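Local coordinates for hydrolase (Burkholderia cenocepacia, PDB 4QKU), which probably hydrolyses fumarylacetoacetate to fumarate and acetoacetate in the last step of phenylalanine and tyrosine breakdown, as a metal-dependent enzyme of the FAH family, at residues P145-F150 against V252-W257; S258-Q263 against S384-T389. All blocks are in the same frame, centred on the assembly; numbering follows the deposited sequence.

Contact 1 of 2, residues P145-F150 against V252-W257. With NA (sodium ion), chain H.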
loop_
_atom_site.group_PDB
_atom_site.type_symbol
_atom_site.label_atom_id
_atom_site.label_comp_id
_atom_site.label_asym_id
_atom_site.label_seq_id
_atom_site.Cartn_x
_atom_site.Cartn_y
_atom_site.Cartn_z
ATOM N N PRO B 145 -4.457 2.007 5.596
ATOM C CA PRO B 145 -4.736 1.047 4.543
ATOM C C PRO B 145 -3.801 1.245 3.355
ATOM O O PRO B 145 -3.393 0.274 2.734
ATOM C CB PRO B 145 -6.195 1.355 4.165
ATOM C CG PRO B 145 -6.731 2.112 5.324
ATOM C CD PRO B 145 -5.566 2.948 5.742
ATOM N N GLY B 146 -3.494 2.489 3.031
ATOM C CA GLY B 146 -2.579 2.783 1.937
ATOM C C GLY B 146 -1.783 4.028 2.275
ATOM O O GLY B 146 -2.230 4.835 3.047
ATOM N N TYR B 147 -0.593 4.139 1.697
ATOM C CA TYR B 147 0.282 5.267 1.891
ATOM C C TYR B 147 0.810 5.692 0.526
ATOM O O TYR B 147 1.442 4.919 -0.168
ATOM C CB TYR B 147 1.423 4.911 2.835
ATOM C CG TYR B 147 2.650 5.809 2.785
ATOM C CD1 TYR B 147 2.532 7.195 2.722
ATOM C CD2 TYR B 147 3.937 5.259 2.905
ATOM C CE1 TYR B 147 3.646 8.012 2.718
ATOM C CE2 TYR B 147 5.068 6.075 2.899
ATOM C CZ TYR B 147 4.918 7.452 2.806
ATOM O OH TYR B 147 6.057 8.255 2.778
ATOM N N THR B 148 0.486 6.927 0.149
ATOM C CA THR B 148 0.907 7.508 -1.089
ATOM C C THR B 148 1.791 8.658 -0.733
ATOM O O THR B 148 1.553 9.301 0.272
ATOM C CB THR B 148 -0.304 8.044 -1.853
ATOM O OG1 THR B 148 -1.309 7.025 -1.892
ATOM C CG2 THR B 148 0.086 8.471 -3.241
ATOM N N ASP B 149 2.794 8.914 -1.554
ATOM C CA ASP B 149 3.749 9.954 -1.295
ATOM C C ASP B 149 3.986 10.802 -2.550
ATOM O O ASP B 149 4.318 10.267 -3.611
ATOM C CB ASP B 149 5.085 9.382 -0.794
ATOM C CG ASP B 149 5.980 10.450 -0.140
ATOM O OD1 ASP B 149 5.469 11.524 0.199
ATOM O OD2 ASP B 149 7.188 10.180 0.078
ATOM N N PHE B 150 3.803 12.122 -2.405
ATOM C CA PHE B 150 3.859 13.004 -3.521
ATOM C C PHE B 150 5.226 13.639 -3.667
ATOM O O PHE B 150 6.207 13.121 -3.180
ATOM C CB PHE B 150 2.719 13.998 -3.440
ATOM C CG PHE B 150 1.378 13.374 -3.709
ATOM C CD1 PHE B 150 0.872 13.326 -4.993
ATOM C CD2 PHE B 150 0.649 12.787 -2.678
ATOM C CE1 PHE B 150 -0.357 12.737 -5.244
ATOM C CE2 PHE B 150 -0.577 12.183 -2.930
ATOM C CZ PHE B 150 -1.077 12.163 -4.220
ATOM N N VAL B 252 -0.168 15.214 9.919
ATOM C CA VAL B 252 0.895 14.794 10.808
ATOM C C VAL B 252 2.223 15.156 10.161
ATOM O O VAL B 252 2.278 15.481 8.960
ATOM C CB VAL B 252 0.884 13.259 11.050
ATOM C CG1 VAL B 252 -0.359 12.822 11.827
ATOM C CG2 VAL B 252 1.006 12.477 9.752
ATOM N N LEU B 253 3.298 15.039 10.932
ATOM C CA LEU B 253 4.633 15.195 10.378
ATOM C C LEU B 253 5.077 13.837 9.906
ATOM O O LEU B 253 4.671 12.804 10.465
ATOM C CB LEU B 253 5.606 15.712 11.427
ATOM C CG LEU B 253 5.191 17.017 12.100
ATOM C CD1 LEU B 253 6.135 17.342 13.239
ATOM C CD2 LEU B 253 5.185 18.139 11.103
ATOM N N LEU B 254 5.937 13.828 8.894
ATOM C CA LEU B 254 6.301 12.592 8.212
ATOM C C LEU B 254 7.773 12.621 7.804
ATOM O O LEU B 254 8.188 13.485 7.058
ATOM C CB LEU B 254 5.399 12.397 6.996
ATOM C CG LEU B 254 5.474 11.063 6.208
ATOM C CD1 LEU B 254 4.172 10.820 5.467
ATOM C CD2 LEU B 254 6.607 11.043 5.196
ATOM N N ASN B 255 8.545 11.669 8.337
ATOM C CA ASN B 255 9.914 11.509 7.986
ATOM C C ASN B 255 10.003 10.310 7.086
ATOM O O ASN B 255 9.858 9.176 7.530
ATOM C CB ASN B 255 10.783 11.309 9.224
ATOM C CG ASN B 255 12.267 11.323 8.894
ATOM O OD1 ASN B 255 12.663 11.315 7.717
ATOM N ND2 ASN B 255 13.099 11.347 9.929
ATOM N N ASP B 256 10.248 10.570 5.805
ATOM C CA ASP B 256 10.366 9.498 4.843
ATOM C C ASP B 256 11.816 9.113 4.732
ATOM O O ASP B 256 12.503 9.504 3.780
ATOM C CB ASP B 256 9.823 9.866 3.474
ATOM C CG ASP B 256 9.903 8.690 2.492
ATOM O OD1 ASP B 256 9.989 7.527 2.955
ATOM O OD2 ASP B 256 9.921 8.916 1.271
ATOM N N TRP B 257 12.272 8.334 5.705
ATOM C CA TRP B 257 13.657 7.907 5.730
ATOM C C TRP B 257 14.032 7.312 4.399
ATOM O O TRP B 257 13.278 6.500 3.853
ATOM C CB TRP B 257 13.883 6.855 6.802
ATOM C CG TRP B 257 13.438 7.210 8.198
ATOM C CD1 TRP B 257 12.247 6.863 8.801
ATOM C CD2 TRP B 257 14.174 7.934 9.159
ATOM N NE1 TRP B 257 12.218 7.341 10.067
ATOM C CE2 TRP B 257 13.399 7.983 10.325
ATOM C CE3 TRP B 257 15.445 8.516 9.168
ATOM C CZ2 TRP B 257 13.840 8.603 11.476
ATOM C CZ3 TRP B 257 15.891 9.118 10.322
ATOM C CH2 TRP B 257 15.083 9.171 11.457
HETATM NA NA NA H . 10.972 5.763 4.227
HETATM O O HOH W 1 7.815 6.601 1.458
#

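Contact 2 of 2, residues S258-Q263 against S384-T389. With SO4 (sulfate ion), chain J.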
loop_
_atom_site.group_PDB
_atom_site.type_symbol
_atom_site.label_atom_id
_atom_site.label_comp_id
_atom_site.label_asym_id
_atom_site.label_seq_id
_atom_site.Cartn_x
_atom_site.Cartn_y
_atom_site.Cartn_z
ATOM N N SER B 258 15.197 7.697 3.894
ATOM C CA SER B 258 15.651 7.310 2.558
ATOM C C SER B 258 17.104 6.838 2.572
ATOM O O SER B 258 17.952 7.474 3.203
ATOM C CB SER B 258 15.548 8.511 1.650
ATOM O OG SER B 258 14.237 9.041 1.648
ATOM N N ALA B 259 17.395 5.718 1.916
ATOM C CA ALA B 259 18.773 5.284 1.729
ATOM C C ALA B 259 19.234 5.669 0.330
ATOM O O ALA B 259 18.880 5.002 -0.639
ATOM C CB ALA B 259 18.884 3.789 1.934
ATOM N N ARG B 260 20.023 6.732 0.222
ATOM C CA ARG B 260 20.287 7.353 -1.085
ATOM C C ARG B 260 21.146 6.532 -2.001
ATOM O O ARG B 260 20.956 6.584 -3.225
ATOM C CB ARG B 260 20.950 8.716 -0.942
ATOM C CG ARG B 260 20.219 9.673 -0.029
ATOM C CD ARG B 260 18.801 9.854 -0.469
ATOM N NE ARG B 260 18.161 11.037 0.092
ATOM C CZ ARG B 260 16.939 11.421 -0.247
ATOM N NH1 ARG B 260 16.256 10.701 -1.112
ATOM N NH2 ARG B 260 16.395 12.513 0.273
ATOM N N ASP B 261 22.056 5.747 -1.444
ATOM C CA ASP B 261 22.924 4.913 -2.287
ATOM C C ASP B 261 22.175 3.712 -2.856
ATOM O O ASP B 261 22.398 3.316 -4.009
ATOM C CB ASP B 261 24.227 4.486 -1.582
ATOM C CG ASP B 261 24.064 4.164 -0.100
ATOM O OD1 ASP B 261 22.955 4.258 0.485
ATOM O OD2 ASP B 261 25.103 3.800 0.503
ATOM N N ILE B 262 21.272 3.157 -2.051
ATOM C CA ILE B 262 20.391 2.077 -2.466
ATOM C C ILE B 262 19.435 2.567 -3.550
ATOM O O ILE B 262 19.179 1.873 -4.539
ATOM C CB ILE B 262 19.577 1.545 -1.263
ATOM C CG1 ILE B 262 20.517 0.898 -0.215
ATOM C CG2 ILE B 262 18.535 0.529 -1.727
ATOM C CD1 ILE B 262 19.851 0.473 1.088
ATOM N N GLN B 263 18.915 3.770 -3.340
ATOM C CA GLN B 263 17.936 4.384 -4.216
ATOM C C GLN B 263 18.467 4.618 -5.641
ATOM O O GLN B 263 17.870 4.128 -6.618
ATOM C CB GLN B 263 17.520 5.704 -3.607
ATOM C CG GLN B 263 16.401 6.454 -4.305
ATOM C CD GLN B 263 16.138 7.794 -3.639
ATOM O OE1 GLN B 263 16.798 8.140 -2.652
ATOM N NE2 GLN B 263 15.190 8.561 -4.173
ATOM N N SER B 384 16.211 17.720 3.213
ATOM C CA SER B 384 16.979 16.493 3.377
ATOM C C SER B 384 18.459 16.783 3.445
ATOM O O SER B 384 18.889 17.845 3.005
ATOM C CB SER B 384 16.716 15.559 2.204
ATOM O OG SER B 384 17.299 16.070 1.033
ATOM N N LEU B 385 19.255 15.856 3.970
ATOM C CA LEU B 385 20.703 16.059 4.002
ATOM C C LEU B 385 21.327 15.942 2.615
ATOM O O LEU B 385 22.296 16.658 2.287
ATOM C CB LEU B 385 21.375 15.111 4.985
ATOM C CG LEU B 385 21.136 15.537 6.428
ATOM C CD1 LEU B 385 21.243 14.368 7.375
ATOM C CD2 LEU B 385 22.118 16.617 6.825
ATOM N N LEU B 386 20.748 15.084 1.778
ATOM C CA LEU B 386 21.139 15.034 0.383
ATOM C C LEU B 386 21.211 16.463 -0.162
ATOM O O LEU B 386 22.218 16.837 -0.780
ATOM C CB LEU B 386 20.160 14.195 -0.435
ATOM C CG LEU B 386 20.412 14.181 -1.951
ATOM C CD1 LEU B 386 21.777 13.606 -2.275
ATOM C CD2 LEU B 386 19.316 13.434 -2.688
ATOM N N GLU B 387 20.158 17.250 0.072
ATOM C CA GLU B 387 20.120 18.638 -0.399
ATOM C C GLU B 387 21.031 19.566 0.435
ATOM O O GLU B 387 21.846 20.291 -0.120
ATOM C CB GLU B 387 18.697 19.177 -0.396
ATOM C CG GLU B 387 17.773 18.564 -1.443
ATOM C CD GLU B 387 16.311 18.841 -1.146
ATOM O OE1 GLU B 387 15.765 19.845 -1.650
ATOM O OE2 GLU B 387 15.710 18.087 -0.350
ATOM N N LEU B 388 20.925 19.500 1.757
ATOM C CA LEU B 388 21.681 20.383 2.649
ATOM C C LEU B 388 23.182 20.277 2.486
ATOM O O LEU B 388 23.859 21.271 2.544
ATOM C CB LEU B 388 21.367 20.086 4.116
ATOM C CG LEU B 388 19.955 20.437 4.550
ATOM C CD1 LEU B 388 19.582 19.673 5.809
ATOM C CD2 LEU B 388 19.822 21.941 4.760
ATOM N N THR B 389 23.689 19.069 2.260
ATOM C CA THR B 389 25.122 18.862 2.105
ATOM C C THR B 389 25.526 18.673 0.649
ATOM O O THR B 389 26.680 18.368 0.360
ATOM C CB THR B 389 25.589 17.642 2.891
ATOM O OG1 THR B 389 25.259 16.459 2.167
ATOM C CG2 THR B 389 24.912 17.593 4.240
HETATM S S SO4 J . 13.463 12.023 -3.556
HETATM O O1 SO4 J . 12.446 11.509 -4.500
HETATM O O2 SO4 J . 12.857 13.094 -2.745
HETATM O O3 SO4 J . 13.945 10.959 -2.642
HETATM O O4 SO4 J . 14.602 12.523 -4.360
#

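Contact 1 of 2, residues P145-F150 against V252-W257
Y147 and L254 reach toward each other from opposite directions between strands 147-150 and 248-259, which are not neighbours in their mixed sheet: 368-370 and 219-229 run between them, and the reach is made by side chains alone. This is the tightly packed part. L254 CD2 lies 3.7 Å from Y147 OH, while L254 CD1 approaches the ring obliquely, 4.0 Å from Y147 CE1. T280, of strand 280-288, touches both residues. Y147 extends across because its CG stands anti to the backbone N (chi1 161°).

The polar side is bridged by a single water rather than packed. Y147 OH and water 1 are hydrogen-bonded at 2.8 Å, and the same water donates a weak bond to D256 OD1, so the phenol and the carboxylate, their planes almost perpendicular at 88°, are joined through one water. D256 OD1 also binds the sodium ion at 2.4 Å, and the main chain adds W257 O at 2.5 Å; K276, A279 and T280 complete the site.

The other oxygen, D256 OD2, comes within 3.2 Å of D149 OD2, two acceptors with no bond between them, the carboxylates turned 76° apart. E224, another predicted calcium ligand like D149 and D256, lies close to both aspartates. Such a gathering of acidic groups in a buried place is consistent with the divalent-metal centre of FAH enzymes: a cation between the carboxylates would probably offset their mutual repulsion, whereas here the sodium at OD1, with the K276 side chain near, probably offsets part of the charge of D256.

Contact 2 of 2, residues S258-Q263 against S384-T389
R260 NH1 and Q263 NE2 both donate to sulfate O3, over 2.8 Å and 3.1 Å respectively, so one oxygen of the anion is gripped by two side chains a helical turn apart. H156 and K276 hold the sulfate as well. R260 NH1 gives a second bond, 3.0 Å long, to Q263 OE1; it meets a lone pair in the carbonyl plane and lies only 1° out of the guanidinium plane. The amide of Q263 is thereby fixed in rotation, its oxygen toward the arginine and its nitrogen toward the anion.

Across the contact the guanidinium is packed rather than bonded. From the other segment, L386 CD2 lies over one face, 3.8 Å from R260 NE, and S384 CB comes to the edge, 3.6 Å from R260 NH2. From the arginine's own segment, S258 CB lies over the opposite face, so the two carbons, each offset toward the rim, limit its tilting. A bend at chi2 (-56°) folds the arginine chain back from the start of helix 260-266 to reach this slot. D220 and E222 of strand 219-229 form salt bridges with NE and NH2, and D220 also receives the backbone N-H groups of L385 and L386.

S384 caps helix 385-388: its OG accepts from E387 N at 3.2 Å and donates to E387 OE2 at 2.9 Å, on the anti lone pair. E387 OE2 in turn bonds H156, the predicted proton acceptor. The sulfate, probably from the crystallisation liquor, is consistent with a pocket suited to an anionic group, where Q263, a predicted substrate residue, is oriented by R260, while the capped helix supplies a carboxylate, E387, that probably helps orient H156.

Contact 1 closes in the sequence just before contact 2 opens, W257 leading directly into S258, and their centres lie about 17 Å apart. Strand 248-259 serves both: its middle part reaches by side chains to strand 147-150, two strands beyond its neighbour in the same mixed sheet, and its end runs into helix 260-266, which meets the short helix 385-388. Strand 219-229, next to 248-259 in that sheet, also borders both, with E224 beside contact 1 and D220 and E222 beside contact 2. K276 joins the two sites, binding sodium through its backbone oxygen and sulfate through NZ. One strand thus connects the metal site to the sulfate site, consistent with a single active-site region.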